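Local coordinates for protein NAD-dependent aldehyde dehydrogenase (Sinorhizobium meliloti, PDB 3U4J) that probably oxidises aldehydes with NAD or NADP as electron acceptor, as a tetrameric, calcium-binding member of the aldehyde dehydrogenase family, at residues A[106-111]-A[201-206]; A[125-130]-A[174-179]; A[276-281]-A[411-416]; A[433-438]-A[455-460]. All coordinates share one frame; numbering follows the deposited sequence.

Contact 1 (A[106-111]-A[201-206])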
loop_
_atom_site.group_PDB
_atom_site.type_symbol
_atom_site.label_atom_id
_atom_site.label_comp_id
_atom_site.label_asym_id
_atom_site.label_seq_id
_atom_site.Cartn_x
_atom_site.Cartn_y
_atom_site.Cartn_z
ATOM N N ALA A 106 -21.482 -2.793 -30.237
ATOM C CA ALA A 106 -22.562 -2.013 -29.630
ATOM C C ALA A 106 -23.868 -2.532 -30.200
ATOM O O ALA A 106 -24.878 -2.676 -29.471
ATOM C CB ALA A 106 -22.395 -0.503 -29.945
ATOM N N LEU A 107 -23.845 -2.801 -31.512
ATOM C CA LEU A 107 -25.029 -3.330 -32.199
ATOM C C LEU A 107 -25.456 -4.715 -31.669
ATOM O O LEU A 107 -26.647 -4.959 -31.423
ATOM C CB LEU A 107 -24.835 -3.333 -33.725
ATOM C CG LEU A 107 -26.034 -3.887 -34.539
ATOM C CD1 LEU A 107 -27.348 -3.062 -34.316
ATOM C CD2 LEU A 107 -25.690 -3.973 -36.019
ATOM N N ILE A 108 -24.493 -5.616 -31.488
ATOM C CA ILE A 108 -24.779 -6.928 -30.891
ATOM C C ILE A 108 -25.497 -6.739 -29.530
ATOM O O ILE A 108 -26.574 -7.295 -29.316
ATOM C CB ILE A 108 -23.498 -7.784 -30.745
ATOM C CG1 ILE A 108 -22.882 -8.063 -32.111
ATOM C CG2 ILE A 108 -23.790 -9.166 -30.035
ATOM C CD1 ILE A 108 -21.566 -8.872 -31.986
ATOM N N GLU A 109 -24.916 -5.916 -28.643
ATOM C CA GLU A 109 -25.445 -5.732 -27.292
ATOM C C GLU A 109 -26.852 -5.191 -27.383
ATOM O O GLU A 109 -27.726 -5.619 -26.647
ATOM C CB GLU A 109 -24.634 -4.708 -26.466
ATOM C CG GLU A 109 -23.379 -5.188 -25.777
ATOM C CD GLU A 109 -23.576 -6.182 -24.631
ATOM O OE1 GLU A 109 -23.435 -5.799 -23.433
ATOM O OE2 GLU A 109 -23.813 -7.355 -24.951
ATOM N N SER A 110 -27.051 -4.221 -28.268
ATOM C CA SER A 110 -28.359 -3.575 -28.431
ATOM C C SER A 110 -29.428 -4.589 -28.853
ATOM O O SER A 110 -30.527 -4.673 -28.260
ATOM C CB SER A 110 -28.261 -2.450 -29.470
ATOM O OG SER A 110 -29.497 -1.789 -29.606
ATOM N N LEU A 111 -29.099 -5.354 -29.888
ATOM C CA LEU A 111 -30.029 -6.342 -30.421
ATOM C C LEU A 111 -30.366 -7.455 -29.420
ATOM O O LEU A 111 -31.516 -7.864 -29.315
ATOM C CB LEU A 111 -29.452 -6.939 -31.704
ATOM C CG LEU A 111 -29.462 -6.038 -32.949
ATOM C CD1 LEU A 111 -28.681 -6.720 -34.119
ATOM C CD2 LEU A 111 -30.884 -5.717 -33.334
ATOM N N SER A 201 -25.256 -13.960 -25.441
ATOM C CA SER A 201 -23.934 -14.542 -25.509
ATOM C C SER A 201 -23.031 -13.936 -26.577
ATOM O O SER A 201 -21.848 -14.197 -26.585
ATOM C CB SER A 201 -24.056 -16.057 -25.691
ATOM O OG SER A 201 -24.656 -16.624 -24.540
ATOM N N GLY A 202 -23.588 -13.122 -27.459
ATOM C CA GLY A 202 -22.871 -12.671 -28.646
ATOM C C GLY A 202 -21.654 -11.822 -28.326
ATOM O O GLY A 202 -20.550 -12.105 -28.810
ATOM N N THR A 203 -21.814 -10.782 -27.505
ATOM C CA THR A 203 -20.610 -9.961 -27.219
ATOM C C THR A 203 -19.530 -10.707 -26.423
ATOM O O THR A 203 -18.339 -10.410 -26.582
ATOM C CB THR A 203 -20.915 -8.569 -26.588
ATOM O OG1 THR A 203 -21.561 -8.752 -25.343
ATOM C CG2 THR A 203 -21.770 -7.752 -27.505
ATOM N N SER A 204 -19.924 -11.687 -25.599
ATOM C CA SER A 204 -18.953 -12.446 -24.805
ATOM C C SER A 204 -18.112 -13.421 -25.626
ATOM O O SER A 204 -16.949 -13.638 -25.340
ATOM C CB SER A 204 -19.660 -13.192 -23.656
ATOM O OG SER A 204 -20.267 -12.211 -22.805
ATOM N N ILE A 205 -18.723 -14.017 -26.641
ATOM C CA ILE A 205 -18.016 -14.886 -27.556
ATOM C C ILE A 205 -17.099 -13.994 -28.393
ATOM O O ILE A 205 -15.920 -14.318 -28.598
ATOM C CB ILE A 205 -19.032 -15.656 -28.465
ATOM C CG1 ILE A 205 -19.656 -16.821 -27.683
ATOM C CG2 ILE A 205 -18.363 -16.138 -29.745
ATOM C CD1 ILE A 205 -20.939 -17.374 -28.337
ATOM N N ARG A 206 -17.626 -12.867 -28.860
ATOM C CA ARG A 206 -16.761 -11.922 -29.580
ATOM C C ARG A 206 -15.563 -11.480 -28.726
ATOM O O ARG A 206 -14.450 -11.367 -29.238
ATOM C CB ARG A 206 -17.516 -10.684 -30.146
ATOM C CG ARG A 206 -18.485 -10.966 -31.293
ATOM C CD ARG A 206 -17.811 -11.463 -32.567
ATOM N NE ARG A 206 -17.066 -10.397 -33.247
ATOM C CZ ARG A 206 -15.757 -10.432 -33.510
ATOM N NH1 ARG A 206 -15.022 -11.482 -33.169
ATOM N NH2 ARG A 206 -15.176 -9.412 -34.137
HETATM O O HOH W 1 -24.380 -9.847 -26.252
#

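Contact 2 (A[125-130]-A[174-179])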
loop_
_atom_site.group_PDB
_atom_site.type_symbol
_atom_site.label_atom_id
_atom_site.label_comp_id
_atom_site.label_asym_id
_atom_site.label_seq_id
_atom_site.Cartn_x
_atom_site.Cartn_y
_atom_site.Cartn_z
ATOM N N GLY A 125 -17.195 1.435 -25.203
ATOM C CA GLY A 125 -16.077 2.351 -24.911
ATOM C C GLY A 125 -15.581 2.245 -23.482
ATOM O O GLY A 125 -14.372 2.226 -23.216
ATOM N N PHE A 126 -16.513 2.194 -22.542
ATOM C CA PHE A 126 -16.162 1.959 -21.149
ATOM C C PHE A 126 -15.439 0.612 -20.931
ATOM O O PHE A 126 -14.471 0.522 -20.182
ATOM C CB PHE A 126 -17.409 2.047 -20.277
ATOM C CG PHE A 126 -17.105 2.115 -18.810
ATOM C CD1 PHE A 126 -16.688 3.310 -18.227
ATOM C CD2 PHE A 126 -17.242 0.990 -18.005
ATOM C CE1 PHE A 126 -16.414 3.378 -16.844
ATOM C CE2 PHE A 126 -16.963 1.040 -16.649
ATOM C CZ PHE A 126 -16.545 2.232 -16.061
ATOM N N CYS A 127 -15.899 -0.427 -21.611
ATOM C CA CYS A 127 -15.237 -1.733 -21.508
ATOM C C CYS A 127 -13.818 -1.683 -22.036
ATOM O O CYS A 127 -12.929 -2.326 -21.466
ATOM C CB CYS A 127 -16.011 -2.793 -22.277
ATOM S SG CYS A 127 -17.533 -3.209 -21.433
ATOM N N ALA A 128 -13.597 -0.938 -23.128
ATOM C CA ALA A 128 -12.230 -0.790 -23.598
ATOM C C ALA A 128 -11.386 -0.131 -22.489
ATOM O O ALA A 128 -10.221 -0.498 -22.293
ATOM C CB ALA A 128 -12.165 0.022 -24.900
ATOM N N ASP A 129 -11.977 0.821 -21.759
ATOM C CA ASP A 129 -11.263 1.506 -20.663
ATOM C C ASP A 129 -11.011 0.564 -19.480
ATOM O O ASP A 129 -9.957 0.639 -18.829
ATOM C CB ASP A 129 -12.018 2.768 -20.189
ATOM C CG ASP A 129 -11.163 3.660 -19.293
ATOM O OD1 ASP A 129 -10.036 4.047 -19.685
ATOM O OD2 ASP A 129 -11.620 3.989 -18.196
ATOM N N LEU A 130 -11.969 -0.332 -19.198
ATOM C CA LEU A 130 -11.758 -1.340 -18.168
ATOM C C LEU A 130 -10.578 -2.227 -18.494
ATOM O O LEU A 130 -9.746 -2.489 -17.621
ATOM C CB LEU A 130 -12.994 -2.202 -17.962
ATOM C CG LEU A 130 -14.188 -1.544 -17.246
ATOM C CD1 LEU A 130 -15.438 -2.414 -17.515
ATOM C CD2 LEU A 130 -13.949 -1.396 -15.753
ATOM N N PRO A 174 -23.939 -7.614 -20.257
ATOM C CA PRO A 174 -23.050 -8.751 -20.511
ATOM C C PRO A 174 -21.621 -8.326 -20.782
ATOM O O PRO A 174 -20.703 -8.918 -20.203
ATOM C CB PRO A 174 -23.640 -9.411 -21.755
ATOM C CG PRO A 174 -25.072 -8.949 -21.785
ATOM C CD PRO A 174 -24.999 -7.519 -21.267
ATOM N N PHE A 175 -21.423 -7.306 -21.614
ATOM C CA PHE A 175 -20.063 -6.965 -22.001
ATOM C C PHE A 175 -19.344 -6.319 -20.825
ATOM O O PHE A 175 -18.148 -6.574 -20.573
ATOM C CB PHE A 175 -20.035 -6.073 -23.254
ATOM C CG PHE A 175 -18.732 -6.158 -24.039
ATOM C CD1 PHE A 175 -18.357 -7.345 -24.680
ATOM C CD2 PHE A 175 -17.902 -5.049 -24.172
ATOM C CE1 PHE A 175 -17.194 -7.423 -25.437
ATOM C CE2 PHE A 175 -16.691 -5.122 -24.926
ATOM C CZ PHE A 175 -16.351 -6.285 -25.553
ATOM N N ILE A 176 -20.078 -5.464 -20.110
ATOM C CA ILE A 176 -19.512 -4.768 -18.959
ATOM C C ILE A 176 -19.029 -5.730 -17.907
ATOM O O ILE A 176 -17.894 -5.620 -17.421
ATOM C CB ILE A 176 -20.519 -3.758 -18.347
ATOM C CG1 ILE A 176 -20.636 -2.526 -19.263
ATOM C CG2 ILE A 176 -20.108 -3.387 -16.927
ATOM C CD1 ILE A 176 -19.663 -1.400 -18.932
ATOM N N ILE A 177 -19.880 -6.684 -17.542
ATOM C CA ILE A 177 -19.541 -7.582 -16.450
ATOM C C ILE A 177 -18.380 -8.489 -16.846
ATOM O O ILE A 177 -17.496 -8.750 -16.030
ATOM C CB ILE A 177 -20.805 -8.303 -15.873
ATOM C CG1 ILE A 177 -21.672 -7.203 -15.192
ATOM C CG2 ILE A 177 -20.427 -9.310 -14.780
ATOM C CD1 ILE A 177 -23.120 -7.515 -15.062
ATOM N N ALA A 178 -18.362 -8.946 -18.094
ATOM C CA ALA A 178 -17.198 -9.722 -18.564
ATOM C C ALA A 178 -15.913 -8.878 -18.397
ATOM O O ALA A 178 -14.878 -9.373 -17.889
ATOM C CB ALA A 178 -17.388 -10.119 -20.002
ATOM N N SER A 179 -16.018 -7.603 -18.791
ATOM C CA SER A 179 -14.906 -6.677 -18.767
ATOM C C SER A 179 -14.511 -6.206 -17.354
ATOM O O SER A 179 -13.390 -5.737 -17.161
ATOM C CB SER A 179 -15.192 -5.481 -19.679
ATOM O OG SER A 179 -15.249 -5.885 -21.034
#

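Contact 3 (A[276-281]-A[411-416])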
loop_
_atom_site.group_PDB
_atom_site.type_symbol
_atom_site.label_atom_id
_atom_site.label_comp_id
_atom_site.label_asym_id
_atom_site.label_seq_id
_atom_site.Cartn_x
_atom_site.Cartn_y
_atom_site.Cartn_z
ATOM N N PRO A 276 -31.213 2.735 -2.308
ATOM C CA PRO A 276 -31.930 3.983 -2.102
ATOM C C PRO A 276 -31.155 5.184 -2.636
ATOM O O PRO A 276 -29.926 5.192 -2.604
ATOM C CB PRO A 276 -32.031 4.058 -0.577
ATOM C CG PRO A 276 -30.784 3.354 -0.082
ATOM C CD PRO A 276 -30.353 2.379 -1.157
ATOM N N GLN A 277 -31.857 6.186 -3.151
ATOM C CA GLN A 277 -31.298 7.521 -3.260
ATOM C C GLN A 277 -31.973 8.414 -2.208
ATOM O O GLN A 277 -33.207 8.482 -2.140
ATOM C CB GLN A 277 -31.519 8.109 -4.649
ATOM C CG GLN A 277 -30.915 7.267 -5.772
ATOM C CD GLN A 277 -30.505 8.104 -6.959
ATOM O OE1 GLN A 277 -29.585 8.921 -6.860
ATOM N NE2 GLN A 277 -31.156 7.880 -8.109
ATOM N N ILE A 278 -31.161 9.109 -1.420
ATOM C CA ILE A 278 -31.668 9.953 -0.333
ATOM C C ILE A 278 -31.460 11.372 -0.789
ATOM O O ILE A 278 -30.331 11.748 -1.108
ATOM C CB ILE A 278 -30.883 9.755 0.995
ATOM C CG1 ILE A 278 -30.966 8.307 1.519
ATOM C CG2 ILE A 278 -31.454 10.697 2.090
ATOM C CD1 ILE A 278 -30.359 7.257 0.587
ATOM N N VAL A 279 -32.555 12.133 -0.838
ATOM C CA VAL A 279 -32.538 13.503 -1.279
ATOM C C VAL A 279 -32.965 14.398 -0.114
ATOM O O VAL A 279 -34.129 14.378 0.351
ATOM C CB VAL A 279 -33.436 13.744 -2.493
ATOM C CG1 VAL A 279 -33.235 15.176 -3.043
ATOM C CG2 VAL A 279 -33.121 12.729 -3.570
ATOM N N PHE A 280 -31.982 15.152 0.370
ATOM C CA PHE A 280 -32.202 16.087 1.457
ATOM C C PHE A 280 -32.716 17.387 0.934
ATOM O O PHE A 280 -32.476 17.746 -0.228
ATOM C CB PHE A 280 -30.900 16.293 2.250
ATOM C CG PHE A 280 -30.579 15.144 3.121
ATOM C CD1 PHE A 280 -31.165 15.022 4.369
ATOM C CD2 PHE A 280 -29.701 14.143 2.686
ATOM C CE1 PHE A 280 -30.869 13.933 5.194
ATOM C CE2 PHE A 280 -29.398 13.054 3.497
ATOM C CZ PHE A 280 -29.968 12.958 4.761
ATOM N N ALA A 281 -33.418 18.097 1.818
ATOM C CA ALA A 281 -34.027 19.380 1.500
ATOM C C ALA A 281 -33.040 20.385 0.914
ATOM O O ALA A 281 -33.424 21.242 0.117
ATOM C CB ALA A 281 -34.722 19.957 2.751
ATOM N N LEU A 411 -40.643 7.068 -0.725
ATOM C CA LEU A 411 -40.961 7.180 0.694
ATOM C C LEU A 411 -40.380 8.513 1.197
ATOM O O LEU A 411 -39.364 8.995 0.668
ATOM C CB LEU A 411 -40.333 6.023 1.485
ATOM C CG LEU A 411 -40.656 4.558 1.181
ATOM C CD1 LEU A 411 -39.788 3.953 0.045
ATOM C CD2 LEU A 411 -40.509 3.734 2.457
ATOM N N THR A 412 -41.017 9.126 2.195
ATOM C CA THR A 412 -40.533 10.409 2.717
ATOM C C THR A 412 -39.900 10.204 4.088
ATOM O O THR A 412 -40.158 9.205 4.759
ATOM C CB THR A 412 -41.681 11.496 2.850
ATOM O OG1 THR A 412 -42.687 11.008 3.743
ATOM C CG2 THR A 412 -42.339 11.799 1.513
ATOM N N PHE A 413 -39.066 11.153 4.512
ATOM C CA PHE A 413 -38.496 11.105 5.846
ATOM C C PHE A 413 -38.364 12.536 6.340
ATOM O O PHE A 413 -38.397 13.478 5.556
ATOM C CB PHE A 413 -37.116 10.414 5.838
ATOM C CG PHE A 413 -36.048 11.204 5.119
ATOM C CD1 PHE A 413 -35.278 12.132 5.801
ATOM C CD2 PHE A 413 -35.814 11.018 3.756
ATOM C CE1 PHE A 413 -34.293 12.873 5.151
ATOM C CE2 PHE A 413 -34.837 11.750 3.093
ATOM C CZ PHE A 413 -34.074 12.691 3.786
ATOM N N LYS A 414 -38.208 12.694 7.645
ATOM C CA LYS A 414 -38.002 14.024 8.228
ATOM C C LYS A 414 -36.545 14.300 8.592
ATOM O O LYS A 414 -36.068 15.410 8.360
ATOM C CB LYS A 414 -38.930 14.216 9.428
ATOM C CG LYS A 414 -39.130 15.680 9.877
ATOM C CD LYS A 414 -40.638 15.983 10.164
ATOM C CE LYS A 414 -41.346 14.774 10.827
ATOM N NZ LYS A 414 -42.688 14.461 10.208
ATOM N N THR A 415 -35.833 13.311 9.149
ATOM C CA THR A 415 -34.461 13.578 9.659
ATOM C C THR A 415 -33.397 12.691 9.018
ATOM O O THR A 415 -33.694 11.609 8.542
ATOM C CB THR A 415 -34.367 13.354 11.190
ATOM O OG1 THR A 415 -34.518 11.953 11.454
ATOM C CG2 THR A 415 -35.455 14.146 11.939
ATOM N N ALA A 416 -32.146 13.129 9.040
ATOM C CA ALA A 416 -31.074 12.262 8.540
ATOM C C ALA A 416 -31.076 10.901 9.261
ATOM O O ALA A 416 -30.947 9.858 8.606
ATOM C CB ALA A 416 -29.727 12.942 8.607
#

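Contact 4 (A[433-438]-A[455-460])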
loop_
_atom_site.group_PDB
_atom_site.type_symbol
_atom_site.label_atom_id
_atom_site.label_comp_id
_atom_site.label_asym_id
_atom_site.label_seq_id
_atom_site.Cartn_x
_atom_site.Cartn_y
_atom_site.Cartn_z
ATOM N N SER A 433 -27.162 6.357 -2.935
ATOM C CA SER A 433 -26.747 7.713 -3.220
ATOM C C SER A 433 -27.321 8.659 -2.181
ATOM O O SER A 433 -28.458 8.481 -1.759
ATOM C CB SER A 433 -27.307 8.181 -4.557
ATOM O OG SER A 433 -26.674 7.534 -5.632
ATOM N N VAL A 434 -26.547 9.686 -1.831
ATOM C CA VAL A 434 -27.002 10.795 -0.983
ATOM C C VAL A 434 -26.871 12.092 -1.781
ATOM O O VAL A 434 -25.803 12.375 -2.368
ATOM C CB VAL A 434 -26.215 10.879 0.351
ATOM C CG1 VAL A 434 -26.636 12.119 1.151
ATOM C CG2 VAL A 434 -26.461 9.629 1.171
ATOM N N TRP A 435 -27.975 12.843 -1.856
ATOM C CA TRP A 435 -27.982 14.175 -2.470
ATOM C C TRP A 435 -28.162 15.266 -1.409
ATOM O O TRP A 435 -29.191 15.311 -0.736
ATOM C CB TRP A 435 -29.084 14.272 -3.532
ATOM C CG TRP A 435 -28.930 13.281 -4.701
ATOM C CD1 TRP A 435 -29.242 11.964 -4.695
ATOM C CD2 TRP A 435 -28.416 13.570 -6.017
ATOM N NE1 TRP A 435 -28.969 11.399 -5.937
ATOM C CE2 TRP A 435 -28.469 12.369 -6.764
ATOM C CE3 TRP A 435 -27.944 14.735 -6.641
ATOM C CZ2 TRP A 435 -28.043 12.289 -8.100
ATOM C CZ3 TRP A 435 -27.542 14.662 -7.970
ATOM C CH2 TRP A 435 -27.582 13.438 -8.682
ATOM N N SER A 436 -27.148 16.122 -1.243
ATOM C CA SER A 436 -27.146 17.178 -0.220
ATOM C C SER A 436 -25.996 18.128 -0.518
ATOM O O SER A 436 -24.980 17.707 -1.084
ATOM C CB SER A 436 -27.007 16.590 1.186
ATOM O OG SER A 436 -26.858 17.627 2.151
ATOM N N THR A 437 -26.143 19.409 -0.165
ATOM C CA THR A 437 -25.044 20.374 -0.347
ATOM C C THR A 437 -24.320 20.579 0.988
ATOM O O THR A 437 -23.398 21.395 1.090
ATOM C CB THR A 437 -25.593 21.754 -0.789
ATOM O OG1 THR A 437 -26.760 22.050 0.009
ATOM C CG2 THR A 437 -25.942 21.749 -2.271
ATOM N N ASN A 438 -24.733 19.831 2.014
ATOM C CA ASN A 438 -24.225 20.012 3.373
ATOM C C ASN A 438 -23.091 19.029 3.662
ATOM O O ASN A 438 -23.303 17.819 3.571
ATOM C CB ASN A 438 -25.371 19.770 4.377
ATOM C CG ASN A 438 -25.004 20.125 5.827
ATOM O OD1 ASN A 438 -25.541 21.097 6.397
ATOM N ND2 ASN A 438 -24.135 19.333 6.442
ATOM N N TRP A 455 -22.554 6.819 -3.668
ATOM C CA TRP A 455 -22.393 8.018 -4.462
ATOM C C TRP A 455 -22.910 9.207 -3.641
ATOM O O TRP A 455 -23.890 9.068 -2.892
ATOM C CB TRP A 455 -23.234 7.976 -5.733
ATOM C CG TRP A 455 -22.695 7.221 -6.846
ATOM C CD1 TRP A 455 -22.044 7.726 -7.926
ATOM C CD2 TRP A 455 -22.767 5.806 -7.033
ATOM N NE1 TRP A 455 -21.707 6.706 -8.797
ATOM C CE2 TRP A 455 -22.142 5.516 -8.267
ATOM C CE3 TRP A 455 -23.299 4.749 -6.276
ATOM C CZ2 TRP A 455 -22.015 4.203 -8.761
ATOM C CZ3 TRP A 455 -23.191 3.447 -6.781
ATOM C CH2 TRP A 455 -22.551 3.193 -8.010
ATOM N N ILE A 456 -22.244 10.349 -3.780
ATOM C CA ILE A 456 -22.793 11.605 -3.263
ATOM C C ILE A 456 -23.088 12.513 -4.451
ATOM O O ILE A 456 -22.210 12.710 -5.300
ATOM C CB ILE A 456 -21.832 12.310 -2.220
ATOM C CG1 ILE A 456 -21.834 11.535 -0.901
ATOM C CG2 ILE A 456 -22.304 13.783 -1.949
ATOM C CD1 ILE A 456 -20.817 12.000 0.121
ATOM N N ASN A 457 -24.317 13.036 -4.540
ATOM C CA ASN A 457 -24.687 13.976 -5.619
ATOM C C ASN A 457 -24.458 13.415 -7.024
ATOM O O ASN A 457 -24.040 14.126 -7.963
ATOM C CB ASN A 457 -23.961 15.321 -5.443
ATOM C CG ASN A 457 -24.352 16.034 -4.150
ATOM O OD1 ASN A 457 -23.539 16.760 -3.545
ATOM N ND2 ASN A 457 -25.593 15.837 -3.719
ATOM N N SER A 458 -24.690 12.117 -7.151
ATOM C CA SER A 458 -24.447 11.422 -8.394
ATOM C C SER A 458 -25.065 10.030 -8.265
ATOM O O SER A 458 -25.544 9.641 -7.195
ATOM C CB SER A 458 -22.926 11.343 -8.677
ATOM O OG SER A 458 -22.221 10.959 -7.513
ATOM N N VAL A 459 -25.083 9.279 -9.358
ATOM C CA VAL A 459 -25.653 7.932 -9.341
ATOM C C VAL A 459 -25.137 7.203 -10.589
ATOM O O VAL A 459 -24.769 7.847 -11.584
ATOM C CB VAL A 459 -27.208 7.973 -9.296
ATOM C CG1 VAL A 459 -27.775 8.545 -10.607
ATOM C CG2 VAL A 459 -27.797 6.601 -9.024
ATOM N N ILE A 460 -25.086 5.879 -10.501
ATOM C CA ILE A 460 -24.740 4.963 -11.616
ATOM C C ILE A 460 -23.258 5.032 -12.041
ATOM O O ILE A 460 -22.570 3.994 -12.082
ATOM C CB ILE A 460 -25.653 5.134 -12.876
ATOM C CG1 ILE A 460 -27.156 4.953 -12.573
ATOM C CG2 ILE A 460 -25.178 4.209 -14.024
ATOM C CD1 ILE A 460 -27.573 3.582 -11.974
#

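Contact 1 (A[106-111]-A[201-206])
Ile108 and Thr203, with CA atoms 6.3 Å apart, are the nearest CA pair of two roughly antiparallel helices, whose segments run at 150° to each other. The two side chains run alongside each other, pointing opposite ways, and the branch methyls Ile108 CG2 and Thr203 CG2 come to 3.5 Å. Gly202 leaves room for this: a CB there would run into Ile108 CG2, which instead lies against the backbone. One turn further on, the Ile108 and Arg206 side chains cross at about a right angle, with Ile108 CD1 3.8 Å from Arg206 CG; the guanidinium end reaches beyond the contact to Glu104 and Glu209, both salt bridges.

The polar half is built on Glu109. Its chain bends at chi2 (-67°), which swings the carboxylate round to Thr203 although the CB does not point there. Thr203 OG1 donates to Glu109 OE2 over 2.7 Å, arriving from above the carboxylate plane. Water 1 also donates to Glu109 OE2 (2.9 Å) and accepts from Thr203 N at 3.0 Å, so OE2 is gripped by two donors, and the water joins the carboxylate to the backbone of helix 202-214. The other oxygen, OE1, accepts from Phe175 N, and donors at both oxygens probably hold the carboxylate's orientation.

Around this pair, Tyr23 touches Ile108 from a loop. Ile124 of helix 117-138 packs on Glu109, and helix 174-187 closes against both segments, with Pro174 on Glu109 and Phe175 on Thr203.

Contact 2 (A[125-130]-A[174-179])
Cys127 holds SG beside its backbone N (chi1 -72°), while Phe175 swings CG trans to its own N (chi1 -156°), and these two settings produce a cysteine sulfur-aromatic contact between parallel helices. The short segments of helices 117-138 and 174-187 run within 6° of each other, 9.3 Å apart. Cys127 SG lies 3.3 Å from Phe175 CD2 and 4.5 Å from the ring centroid, approaching obliquely. On its other flank the sulfur meets Ile176, whose CD1 also reaches across to Phe126 CD2 at 3.5 Å, the two side chains crossing at about a right angle. Further along, Leu130 CD1 packs on Ser179 CB at 3.8 Å; Ser179 O, buried here without a polar partner, is faced by Leu130 CB.

Helix 202-214, through Thr203 and Leu207, and Ile98 of helix 84-100 also touch the Phe175 ring, so it wedges among several helices. Replacing Phe175 by an alanine would probably open a gap between these helices and leave the Cys127 sulfur without its aromatic neighbour.

Ser179 OG, 3.4 Å from Cys127 CB, is kept occupied by its own helix: it donates to Phe175 O over 3.0 Å, and Ser179 N reaches that same oxygen from the opposite face of the carbonyl plane.

Contact 3 (A[276-281]-A[411-416])
Phe280 and Phe413 carry the aromatic part of this contact, an offset edge-to-face pair. Their centroids are 5.2 Å apart and their planes meet at 76°; it is the edge of Phe413 that is directed at the face of Phe280. Phe413 CZ stands above that face but displaced toward the rim, and Phe413 CE1 comes to 3.6 Å from Phe280 CE1. The first torsion of Phe413 places CG between the backbone N and the carbonyl carbon (chi1 68°), a setting that sends the ring across to the 276-281 segment.

Aliphatic groups complete the apolar surface. Ile278 CG2 meets the adjoining part of the Phe413 ring, 3.7 Å from CE2 and equally near CZ. Ala416 CB lies 3.7 Å from Phe280 CE1, and Ala416 CA sits at the edge of the Phe280 ring in its plane.

A polar atom against a ring is the third kind of contact: the carbonyl oxygen Val279 O lies 3.8 Å from Phe413 CZ.

The backbones stay well apart, the closest CA atoms, those of Phe280 and Ala416, being 8.1 Å from each other. Strands 275-279 and 407-413 are next-but-one neighbours in their sheet, each pairing in parallel with strand 307-313, and Gln313 of that middle strand touches both phenylalanines. Just after Phe413, Thr415 acts as N-cap of helix 416-424, its OG1 accepting from Glu418 N.

Ring edge, ring face and methyl groups thus span the width of a strand mainly by side chains. With no polar pair between the two segments, the fit probably rests on shape and dispersion.

Contact 4 (A[433-438]-A[455-460])
Strand 431-435, helix 439-448 and strand 453-456 form a beta-alpha-beta unit, and this contact is the parallel pairing of its two strands, with Ser433 beside Trp455 and Val434 beside Ile456. Val434 grips the neighbouring strand twice: Val434 N donates to Trp455 O (2.9 Å), and Asn457 N donates to Val434 O over 2.7 Å, nearly straight at 163°. Ser433 CA adds a C-H...O contact to Trp455 O at 3.2 Å.

Beyond the paired residues the chain turns at Asn457, whose phi is positive, and passes over Trp435. With Trp435 CG anti to its carbonyl carbon (chi1 -61°), the indole receives Asn457 CA over its six-membered ring, a CH-pi contact 3.8 Å from the centroid; Ser458 N lies over the same face, 3.5 Å from Trp435 CZ2. Trp435 NE1 bonds to Gln277 OE1. A leucine in place of Trp435 would probably leave the Asn457-Ser458 turn without its flat support and Gln277 OE1 without this donor.

The sheet continues past Trp455 and Ile456 into a strand of a neighbouring subunit. Returning from the turn, the 455-460 segment offers Ser458 O, and Ser433 OG donates to it in the carbonyl plane at 2.9 Å.

In the fold
The four contacts fall into two touching pairs. Contact 2 is nested along the chain inside the loop closed by contact 1, with centres about 12 Å apart, and the two meet among the helices where Thr203 O packs 3.4 Å from Phe175 CE1. Contacts 3 and 4 come later and in series, centres about 12 Å apart, and share a sheet: strands 275-279 and 431-435 are neighbours, with Ile278 O 2.7 Å from Trp435 N. Contacts 2 and 4 do not touch, their nearest atoms being about 7 Å apart. Between contacts 1 and 3 the centres are about 39 Å apart, on opposite sides of the chain's centre; the two pairs thus occupy different parts of the chain, consistent with the cofactor-binding and catalytic domains of aldehyde dehydrogenases.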